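Local atomic coordinates of GH18 chiitnase (Pseudoalteromonas aurantia, PDB entry 6K7Z), a protein that hydrolyses chitin, probably as an endo-acting chitinase of glycoside hydrolase family 18 that cuts within the polysaccharide chain. Residues T58-A61 with I62-Q66; V244-P247 with I248-Q251; G79-S83 with N84-S88. All coordinates share one frame; numbering follows the deposited sequence.

Contact 1: T58-A61 with I62-Q66; sequences TIEA and IKVMQ
CG of Glu60 is turned anti to the backbone N (chi1 176°) and the chain bends at the next bond, while Lys63 runs extended from CG to NZ, and these two shapes make the side chains cross at about a right angle on the outer face of helix 56-67. In this TIM-type beta/alpha barrel the helix lies between strand 25-33 and the parallel strand 71-77, and it illustrates how successive turns of an amphipathic helix serve two environments. On the outward side Glu60 OE1 stays 4.7 Å from Lys63 NZ, and a water bridges them, donating a hydrogen bond to OE1, in a leg modelled doubtfully short, and accepting one from NZ. Glu60 OE2 lies 3.5 Å from CG2 of Val64. On the inward side, Thr58 CG2 reaches Ile62 CD1 at 3.8 Å, and Thr58 OG1 is hydrogen-bonded to Thr55. Ile62 and Met65 continue from there onto both strands, meeting Val72 together. The backbone bond from Met65 N to Ala61 O is 2.8 Å long and nearly straight at 169°. Met65 then bends at its last torsion (chi3 -79°), which brings its methyl CE back to 3.6 Å from Ala61 O.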
ATOM      1  N   THR A  58       6.930  12.430 -14.838  1.00 15.41           N
ATOM      2  CA  THR A  58       6.723  11.928 -13.482  1.00 14.89           C
ATOM      3  C   THR A  58       7.384  12.848 -12.465  1.00 16.18           C
ATOM      4  O   THR A  58       6.757  13.271 -11.484  1.00 14.12           O
ATOM      5  CB  THR A  58       7.276  10.507 -13.368  1.00 12.45           C
ATOM      6  OG1 THR A  58       6.556   9.640 -14.251  1.00 14.43           O
ATOM      7  CG2 THR A  58       7.187   9.988 -11.945  1.00 12.47           C
ATOM      8  N   ILE A  59       8.648  13.193 -12.708  1.00 16.10           N
ATOM      9  CA  ILE A  59       9.396  14.052 -11.788  1.00 15.67           C
ATOM     10  C   ILE A  59       8.653  15.361 -11.549  1.00 16.13           C
ATOM     11  O   ILE A  59       8.525  15.827 -10.411  1.00 16.52           O
ATOM     12  CB  ILE A  59      10.816  14.298 -12.331  1.00 18.52           C
ATOM     13  CG1 ILE A  59      11.621  12.991 -12.312  1.00 19.08           C
ATOM     14  CG2 ILE A  59      11.507  15.371 -11.519  1.00 18.47           C
ATOM     15  CD1 ILE A  59      12.981  13.081 -13.011  1.00 18.47           C
ATOM     16  N   GLU A  60       8.137  15.969 -12.619  1.00 17.87           N
ATOM     17  CA  GLU A  60       7.411  17.228 -12.457  1.00 16.87           C
ATOM     18  C   GLU A  60       6.088  17.004 -11.735  1.00 16.46           C
ATOM     19  O   GLU A  60       5.718  17.782 -10.849  1.00 16.02           O
ATOM     20  CB  GLU A  60       7.184  17.895 -13.819  1.00 19.07           C
ATOM     21  CG  GLU A  60       6.352  19.181 -13.779  1.00 21.16           C
ATOM     22  CD  GLU A  60       6.985  20.312 -12.972  1.00 25.63           C
ATOM     23  OE1 GLU A  60       8.170  20.212 -12.591  1.00 27.34           O
ATOM     24  OE2 GLU A  60       6.288  21.316 -12.704  1.00 26.16           O
ATOM     25  N   ALA A  61       5.379  15.929 -12.078  1.00 14.22           N
ATOM     26  CA  ALA A  61       4.098  15.668 -11.429  1.00 14.31           C
ATOM     27  C   ALA A  61       4.261  15.516  -9.922  1.00 14.74           C
ATOM     28  O   ALA A  61       3.423  15.997  -9.148  1.00 14.97           O
ATOM     29  CB  ALA A  61       3.456  14.417 -12.027  1.00 15.03           C
ATOM     30  N   ILE A  62       5.339  14.854  -9.491  1.00 15.55           N
ATOM     31  CA  ILE A  62       5.596  14.684  -8.064  1.00 15.93           C
ATOM     32  C   ILE A  62       5.767  16.038  -7.386  1.00 17.73           C
ATOM     33  O   ILE A  62       5.236  16.276  -6.290  1.00 16.75           O
ATOM     34  CB  ILE A  62       6.834  13.790  -7.853  1.00 16.24           C
ATOM     35  CG1 ILE A  62       6.590  12.380  -8.413  1.00 14.75           C
ATOM     36  CG2 ILE A  62       7.233  13.775  -6.375  1.00 16.62           C
ATOM     37  CD1 ILE A  62       7.842  11.535  -8.545  1.00 14.74           C
ATOM     38  N   LYS A  63       6.524  16.942  -8.014  1.00 17.94           N
ATOM     39  CA  LYS A  63       6.715  18.268  -7.434  1.00 19.51           C
ATOM     40  C   LYS A  63       5.394  19.014  -7.328  1.00 18.13           C
ATOM     41  O   LYS A  63       5.117  19.659  -6.311  1.00 22.25           O
ATOM     42  CB  LYS A  63       7.711  19.076  -8.267  1.00 20.25           C
ATOM     43  CG  LYS A  63       9.147  18.587  -8.194  1.00 21.81           C
ATOM     44  CD  LYS A  63      10.035  19.411  -9.129  1.00 27.13           C
ATOM     45  CE  LYS A  63      11.422  18.791  -9.282  1.00 28.50           C
ATOM     46  NZ  LYS A  63      12.212  19.459 -10.368  1.00 30.11           N
ATOM     47  N   VAL A  64       4.559  18.928  -8.366  1.00 16.82           N
ATOM     48  CA  VAL A  64       3.279  19.622  -8.357  1.00 17.89           C
ATOM     49  C   VAL A  64       2.361  19.042  -7.290  1.00 19.70           C
ATOM     50  O   VAL A  64       1.691  19.783  -6.558  1.00 18.86           O
ATOM     51  CB  VAL A  64       2.637  19.558  -9.752  1.00 17.10           C
ATOM     52  CG1 VAL A  64       1.220  20.100  -9.706  1.00 14.60           C
ATOM     53  CG2 VAL A  64       3.489  20.339 -10.762  1.00 17.95           C
ATOM     54  N   MET A  65       2.308  17.710  -7.191  1.00 15.06           N
ATOM     55  CA  MET A  65       1.518  17.074  -6.141  1.00 17.62           C
ATOM     56  C   MET A  65       1.983  17.519  -4.761  1.00 19.20           C
ATOM     57  O   MET A  65       1.170  17.879  -3.900  1.00 20.22           O
ATOM     58  CB  MET A  65       1.602  15.550  -6.271  1.00 15.92           C
ATOM     59  CG  MET A  65       0.759  14.972  -7.407  1.00 14.88           C
ATOM     60  SD  MET A  65       0.665  13.154  -7.343  1.00 16.14           S
ATOM     61  CE  MET A  65       2.259  12.722  -8.048  1.00 15.85           C
ATOM     62  N   GLN A  66       3.298  17.502  -4.538  1.00 19.51           N
ATOM     63  CA  GLN A  66       3.847  17.920  -3.254  1.00 20.87           C
ATOM     64  C   GLN A  66       3.560  19.390  -2.971  1.00 24.68           C
ATOM     65  O   GLN A  66       3.288  19.760  -1.822  1.00 28.25           O
ATOM     66  CB  GLN A  66       5.344  17.631  -3.217  1.00 20.82           C
ATOM     67  CG  GLN A  66       5.624  16.151  -2.981  1.00 22.34           C
ATOM     68  CD  GLN A  66       7.068  15.776  -3.188  1.00 18.58           C
ATOM     69  OE1 GLN A  66       7.812  16.472  -3.880  1.00 23.91           O
ATOM     70  NE2 GLN A  66       7.475  14.659  -2.600  1.00 16.50           N
TER
HETATM   71  O   HOH W   1      10.267  19.049 -12.340  1.00 22.32           O

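Contact 2: V244-P247 with I248-Q251; sequences VIKP and IQQQ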
ATOM      1  N   VAL A 244     -20.115  -0.156   3.246  1.00 12.89           N
ATOM      2  CA  VAL A 244     -18.817  -0.234   3.908  1.00 13.00           C
ATOM      3  C   VAL A 244     -18.544   1.042   4.692  1.00 14.32           C
ATOM      4  O   VAL A 244     -18.373   1.007   5.916  1.00 13.85           O
ATOM      5  CB  VAL A 244     -17.693  -0.492   2.886  1.00 13.89           C
ATOM      6  CG1 VAL A 244     -16.330  -0.401   3.558  1.00 14.61           C
ATOM      7  CG2 VAL A 244     -17.877  -1.831   2.207  1.00 13.53           C
ATOM      8  N   ILE A 245     -18.466   2.173   3.978  1.00 14.18           N
ATOM      9  CA  ILE A 245     -18.035   3.430   4.580  1.00 12.45           C
ATOM     10  C   ILE A 245     -19.013   3.876   5.660  1.00 16.54           C
ATOM     11  O   ILE A 245     -18.632   4.136   6.806  1.00 16.22           O
ATOM     12  CB  ILE A 245     -17.854   4.512   3.499  1.00 12.15           C
ATOM     13  CG1 ILE A 245     -16.618   4.209   2.634  1.00 15.24           C
ATOM     14  CG2 ILE A 245     -17.732   5.887   4.142  1.00 17.59           C
ATOM     15  CD1 ILE A 245     -16.421   5.159   1.467  1.00 12.29           C
ATOM     16  N   LYS A 246     -20.290   3.991   5.314  1.00 19.61           N
ATOM     17  CA  LYS A 246     -21.242   4.445   6.323  1.00 20.79           C
ATOM     18  C   LYS A 246     -21.370   3.475   7.492  1.00 19.20           C
ATOM     19  O   LYS A 246     -21.362   3.946   8.640  1.00 19.72           O
ATOM     20  CB  LYS A 246     -22.592   4.757   5.668  1.00 20.83           C
ATOM     21  CG  LYS A 246     -22.512   6.058   4.875  1.00 23.76           C
ATOM     22  CD  LYS A 246     -23.858   6.555   4.376  1.00 25.31           C
ATOM     23  CE  LYS A 246     -23.692   7.826   3.552  1.00 24.82           C
ATOM     24  NZ  LYS A 246     -23.219   8.984   4.366  1.00 32.13           N
ATOM     25  N   PRO A 247     -21.451   2.156   7.303  1.00 17.40           N
ATOM     26  CA  PRO A 247     -21.490   1.272   8.483  1.00 19.59           C
ATOM     27  C   PRO A 247     -20.256   1.379   9.368  1.00 18.17           C
ATOM     28  O   PRO A 247     -20.377   1.265  10.595  1.00 18.19           O
ATOM     29  CB  PRO A 247     -21.638  -0.125   7.863  1.00 18.58           C
ATOM     30  CG  PRO A 247     -22.306   0.127   6.541  1.00 17.14           C
ATOM     31  CD  PRO A 247     -21.680   1.403   6.054  1.00 17.64           C
ATOM     32  N   ILE A 248     -19.077   1.633   8.822  1.00 15.91           N
ATOM     33  CA  ILE A 248     -17.904   1.785   9.657  1.00 15.28           C
ATOM     34  C   ILE A 248     -17.988   3.126  10.415  1.00 19.01           C
ATOM     35  O   ILE A 248     -17.710   3.206  11.581  1.00 20.15           O
ATOM     36  CB  ILE A 248     -16.622   1.706   8.812  1.00 15.25           C
ATOM     37  CG1 ILE A 248     -16.355   0.302   8.363  1.00 14.50           C
ATOM     38  CG2 ILE A 248     -15.423   2.201   9.572  1.00 17.88           C
ATOM     39  CD1 ILE A 248     -15.232   0.176   7.371  1.00 15.75           C
ATOM     40  N   GLN A 249     -18.386   4.176   9.720  1.00 17.22           N
ATOM     41  CA  GLN A 249     -18.508   5.476  10.340  1.00 17.78           C
ATOM     42  C   GLN A 249     -19.536   5.495  11.491  1.00 21.63           C
ATOM     43  O   GLN A 249     -19.396   6.274  12.379  1.00 20.14           O
ATOM     44  CB  GLN A 249     -18.857   6.562   9.353  1.00 19.80           C
ATOM     45  CG  GLN A 249     -17.775   6.895   8.355  1.00 23.33           C
ATOM     46  CD  GLN A 249     -18.272   7.823   7.241  1.00 23.26           C
ATOM     47  OE1 GLN A 249     -19.390   7.796   6.890  1.00 22.00           O
ATOM     48  NE2 GLN A 249     -17.401   8.616   6.715  1.00 23.81           N
ATOM     49  N   GLN A 250     -20.541   4.626  11.412  1.00 22.18           N
ATOM     50  CA  GLN A 250     -21.579   4.522  12.435  1.00 24.64           C
ATOM     51  C   GLN A 250     -21.019   3.937  13.703  1.00 26.30           C
ATOM     52  O   GLN A 250     -21.365   4.353  14.762  1.00 26.13           O
ATOM     53  CB  GLN A 250     -22.871   3.776  11.979  1.00 27.00           C
ATOM     54  CG  GLN A 250     -22.691   2.449  11.251  1.00 31.28           C
ATOM     55  CD  GLN A 250     -23.998   1.745  10.876  1.00 37.06           C
ATOM     56  OE1 GLN A 250     -24.916   2.389  10.420  1.00 38.34           O
ATOM     57  NE2 GLN A 250     -24.081   0.450  11.078  1.00 41.68           N
ATOM     58  N   GLN A 251     -20.119   2.981  13.574  1.00 24.75           N
ATOM     59  CA  GLN A 251     -19.521   2.331  14.724  1.00 25.19           C
ATOM     60  C   GLN A 251     -18.200   2.791  15.236  1.00 25.11           C
ATOM     61  O   GLN A 251     -17.901   2.513  16.328  1.00 26.77           O
ATOM     62  CB  GLN A 251     -19.328   0.878  14.451  1.00 26.58           C
ATOM     63  CG  GLN A 251     -20.558   0.120  14.226  1.00 27.51           C
ATOM     64  CD  GLN A 251     -20.333  -1.329  14.516  1.00 30.88           C
ATOM     65  OE1 GLN A 251     -19.870  -1.702  15.604  1.00 32.10           O
ATOM     66  NE2 GLN A 251     -20.615  -2.154  13.523  1.00 26.77           N
TER
HETATM   67  O   HOH W   2     -20.547   8.901   4.958  1.00 28.32           O
HETATM   68  O   HOH W   3     -21.707  -1.129  11.539  1.00 26.38           O
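Helix 237-251 is the crossover helix of the beta-alpha-beta unit that joins strand 219-224 to strand 256-260, and its last two turns bring Val244 against Ile248 and Ile245 against Gln249. Here the general problem is a proline within a helix: Pro247 N has no hydrogen to give to the turn before, and the helix kinks there. The bonding resumes at once, with Ile248 N donating to Val244 O at 3.1 Å and Gln249 N to Ile245 O at 2.9 Å. Val244 and Ile248 lie side by side, CG1 of the first 4.0 Å from CD1 of the second, on the face turned to helix 198-209. Gln249 has CG beside its backbone N (chi1 -68°) and an extended chain beyond, which lays its CD 3.7 Å from Ile245 CG2; this isoleucine also packs on Ile274 of helix 269-277. Gln249 NE2 is hydrogen-bonded to Ser277 O, while its OE1 accepts a rather short hydrogen bond from a water that in turn accepts one from Lys246 NZ. A second water accepts a hydrogen bond from Gln250 NE2. The amide of Gln249 is thus used at both ends, its NH2 group on a backbone carbonyl and its oxygen on water, which probably limits its freedom to flip.

Contact 3: G79-S83 with N84-S88; sequences GTMGS and NAYRS
Met81 crosses the ring of Tyr86 obliquely, a Met-aromatic contact at the start of helix 83-89 that shows how a residue just before a helix can pack back on its first turn. CG stands anti to the backbone N (chi1 -174°) and the chain beyond it is extended, carrying the group across the ring. CB comes within 4.1 Å of Tyr86 CE2, and CG meets the same ring carbon at 3.9 Å. SD follows, 3.8 Å from Tyr86 CZ and oblique to the ring. The methyl CE ends over one face, 3.7 Å from the ring centroid and 17° off the normal, in a CH-pi contact, and it also touches Ala85 CB at 4.1 Å. With the ring of Tyr86 cut back to an alanine, SD and CE of Met81 would probably lose their aromatic surface, leaving the thioether freer to turn and Tyr116 without its edge-to-face partner. Gly82 holds the N-cap position, its carbonyl oxygen taking weak bonds from Ala85 N and Tyr86 N, whereas Arg87 N makes a firmer bond to Ser83 O at 2.8 Å. Ser83 OG is hydrogen-bonded to Asp118. Tyr116 lies within the family 18 DxxDxDxE signature, so the contact probably borders the active site at the C-terminal ends of the barrel strands, beyond strand 71-77, where Met81 and Ala85 pack on Ser33 of strand 25-33.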
ATOM      1  N   GLY A  79       2.692  -7.613  -6.661  1.00 21.60           N
ATOM      2  CA  GLY A  79       2.344  -8.995  -6.819  1.00 23.55           C
ATOM      3  C   GLY A  79       3.246  -9.902  -7.626  1.00 24.61           C
ATOM      4  O   GLY A  79       3.167 -11.082  -7.505  1.00 28.82           O
ATOM      5  N   THR A  80       4.069  -9.324  -8.461  1.00 24.74           N
ATOM      6  CA  THR A  80       4.921 -10.133  -9.326  1.00 26.40           C
ATOM      7  C   THR A  80       6.316 -10.378  -8.757  1.00 26.94           C
ATOM      8  O   THR A  80       7.122 -11.042  -9.414  1.00 27.24           O
ATOM      9  CB  THR A  80       5.040  -9.487 -10.715  1.00 29.39           C
ATOM     10  OG1 THR A  80       5.919  -8.355 -10.657  1.00 30.54           O
ATOM     11  CG2 THR A  80       3.674  -9.046 -11.218  1.00 31.39           C
ATOM     12  N   MET A  81       6.622  -9.892  -7.559  1.00 18.92           N
ATOM     13  CA  MET A  81       7.947 -10.101  -6.992  1.00 21.72           C
ATOM     14  C   MET A  81       8.048 -11.497  -6.384  1.00 22.08           C
ATOM     15  O   MET A  81       7.151 -11.943  -5.657  1.00 20.96           O
ATOM     16  CB  MET A  81       8.260  -9.034  -5.947  1.00 21.28           C
ATOM     17  CG  MET A  81       9.671  -9.115  -5.446  1.00 19.56           C
ATOM     18  SD  MET A  81      10.175  -7.598  -4.648  1.00 22.87           S
ATOM     19  CE  MET A  81      11.433  -8.254  -3.564  1.00 18.68           C
ATOM     20  N   GLY A  82       9.135 -12.194  -6.698  1.00 23.50           N
ATOM     21  CA  GLY A  82       9.244 -13.591  -6.321  1.00 23.61           C
ATOM     22  C   GLY A  82       9.651 -13.786  -4.874  1.00 20.11           C
ATOM     23  O   GLY A  82      10.413 -13.008  -4.301  1.00 20.32           O
ATOM     24  N   SER A  83       9.129 -14.866  -4.286  1.00 20.07           N
ATOM     25  CA  SER A  83       9.507 -15.242  -2.931  1.00 19.55           C
ATOM     26  C   SER A  83      11.007 -15.461  -2.815  1.00 19.87           C
ATOM     27  O   SER A  83      11.608 -15.161  -1.774  1.00 21.28           O
ATOM     28  CB  SER A  83       8.737 -16.503  -2.524  1.00 18.74           C
ATOM     29  OG  SER A  83       8.974 -16.841  -1.174  1.00 19.52           O
ATOM     30  N   ASN A  84      11.635 -15.952  -3.886  1.00 22.07           N
ATOM     31  CA  ASN A  84      13.071 -16.190  -3.859  1.00 20.16           C
ATOM     32  C   ASN A  84      13.853 -14.889  -3.705  1.00 22.55           C
ATOM     33  O   ASN A  84      14.912 -14.872  -3.067  1.00 19.55           O
ATOM     34  CB  ASN A  84      13.491 -16.937  -5.130  1.00 22.18           C
ATOM     35  CG  ASN A  84      13.114 -16.191  -6.409  1.00 26.68           C
ATOM     36  OD1 ASN A  84      12.156 -15.417  -6.435  1.00 27.13           O
ATOM     37  ND2 ASN A  84      13.879 -16.420  -7.475  1.00 27.19           N
ATOM     38  N   ALA A  85      13.356 -13.789  -4.278  1.00 19.86           N
ATOM     39  CA  ALA A  85      14.037 -12.510  -4.093  1.00 19.64           C
ATOM     40  C   ALA A  85      13.924 -12.036  -2.648  1.00 18.96           C
ATOM     41  O   ALA A  85      14.910 -11.571  -2.061  1.00 16.41           O
ATOM     42  CB  ALA A  85      13.468 -11.468  -5.055  1.00 20.97           C
ATOM     43  N   TYR A  86      12.731 -12.158  -2.060  1.00 16.19           N
ATOM     44  CA  TYR A  86      12.544 -11.797  -0.658  1.00 17.55           C
ATOM     45  C   TYR A  86      13.408 -12.660   0.253  1.00 15.86           C
ATOM     46  O   TYR A  86      13.959 -12.171   1.244  1.00 18.52           O
ATOM     47  CB  TYR A  86      11.075 -11.955  -0.259  1.00 15.67           C
ATOM     48  CG  TYR A  86      10.115 -10.879  -0.737  1.00 14.85           C
ATOM     49  CD1 TYR A  86      10.237  -9.561  -0.305  1.00 14.18           C
ATOM     50  CD2 TYR A  86       9.051 -11.197  -1.571  1.00 14.53           C
ATOM     51  CE1 TYR A  86       9.340  -8.577  -0.726  1.00 12.13           C
ATOM     52  CE2 TYR A  86       8.149 -10.228  -1.990  1.00 14.92           C
ATOM     53  CZ  TYR A  86       8.297  -8.923  -1.564  1.00 13.04           C
ATOM     54  OH  TYR A  86       7.395  -7.960  -1.989  1.00 13.04           O
ATOM     55  N   ARG A  87      13.522 -13.952  -0.054  1.00 19.18           N
ATOM     56  CA  ARG A  87      14.349 -14.834   0.769  1.00 17.97           C
ATOM     57  C   ARG A  87      15.769 -14.301   0.875  1.00 17.29           C
ATOM     58  O   ARG A  87      16.349 -14.254   1.968  1.00 20.55           O
ATOM     59  CB  ARG A  87      14.357 -16.246   0.188  1.00 21.63           C
ATOM     60  CG  ARG A  87      14.973 -17.305   1.106  1.00 22.73           C
ATOM     61  CD  ARG A  87      15.038 -18.642   0.387  1.00 21.69           C
ATOM     62  NE  ARG A  87      15.450 -19.736   1.262  1.00 30.43           N
ATOM     63  CZ  ARG A  87      15.742 -20.960   0.832  1.00 32.71           C
ATOM     64  NH1 ARG A  87      15.681 -21.236  -0.467  1.00 33.70           N
ATOM     65  NH2 ARG A  87      16.096 -21.908   1.696  1.00 33.86           N
ATOM     66  N   SER A  88      16.347 -13.896  -0.256  1.00 17.48           N
ATOM     67  CA  SER A  88      17.688 -13.319  -0.242  1.00 20.29           C
ATOM     68  C   SER A  88      17.716 -12.004   0.521  1.00 21.08           C
ATOM     69  O   SER A  88      18.629 -11.760   1.320  1.00 20.91           O
ATOM     70  CB  SER A  88      18.181 -13.111  -1.671  1.00 22.86           C
ATOM     71  OG  SER A  88      18.250 -14.344  -2.364  1.00 25.08           O
TER

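How the contacts relate
From the N terminus, the chain reaches contact 1 first, in helix 56-67, then runs through strand 71-77 into contact 3, and comes to contact 2 much later, in helix 237-251. Each contact is local, spanning a turn or two, so none closes a long loop, and the three follow in series without nesting or crossing. Contacts 1 and 2 lie within helices of the barrel's outer layer, whereas contact 3 marks the passage from a loop after strand 71-77 into helix 83-89. Contacts 2 and 3 lie on opposite sides of the chain's centre, their own centres 36 Å apart. Contacts 1 and 3 reach different parts of strand 25-33, Val26 and Leu28 for the first, Ser32 and Ser33 at its C-terminal end for the second.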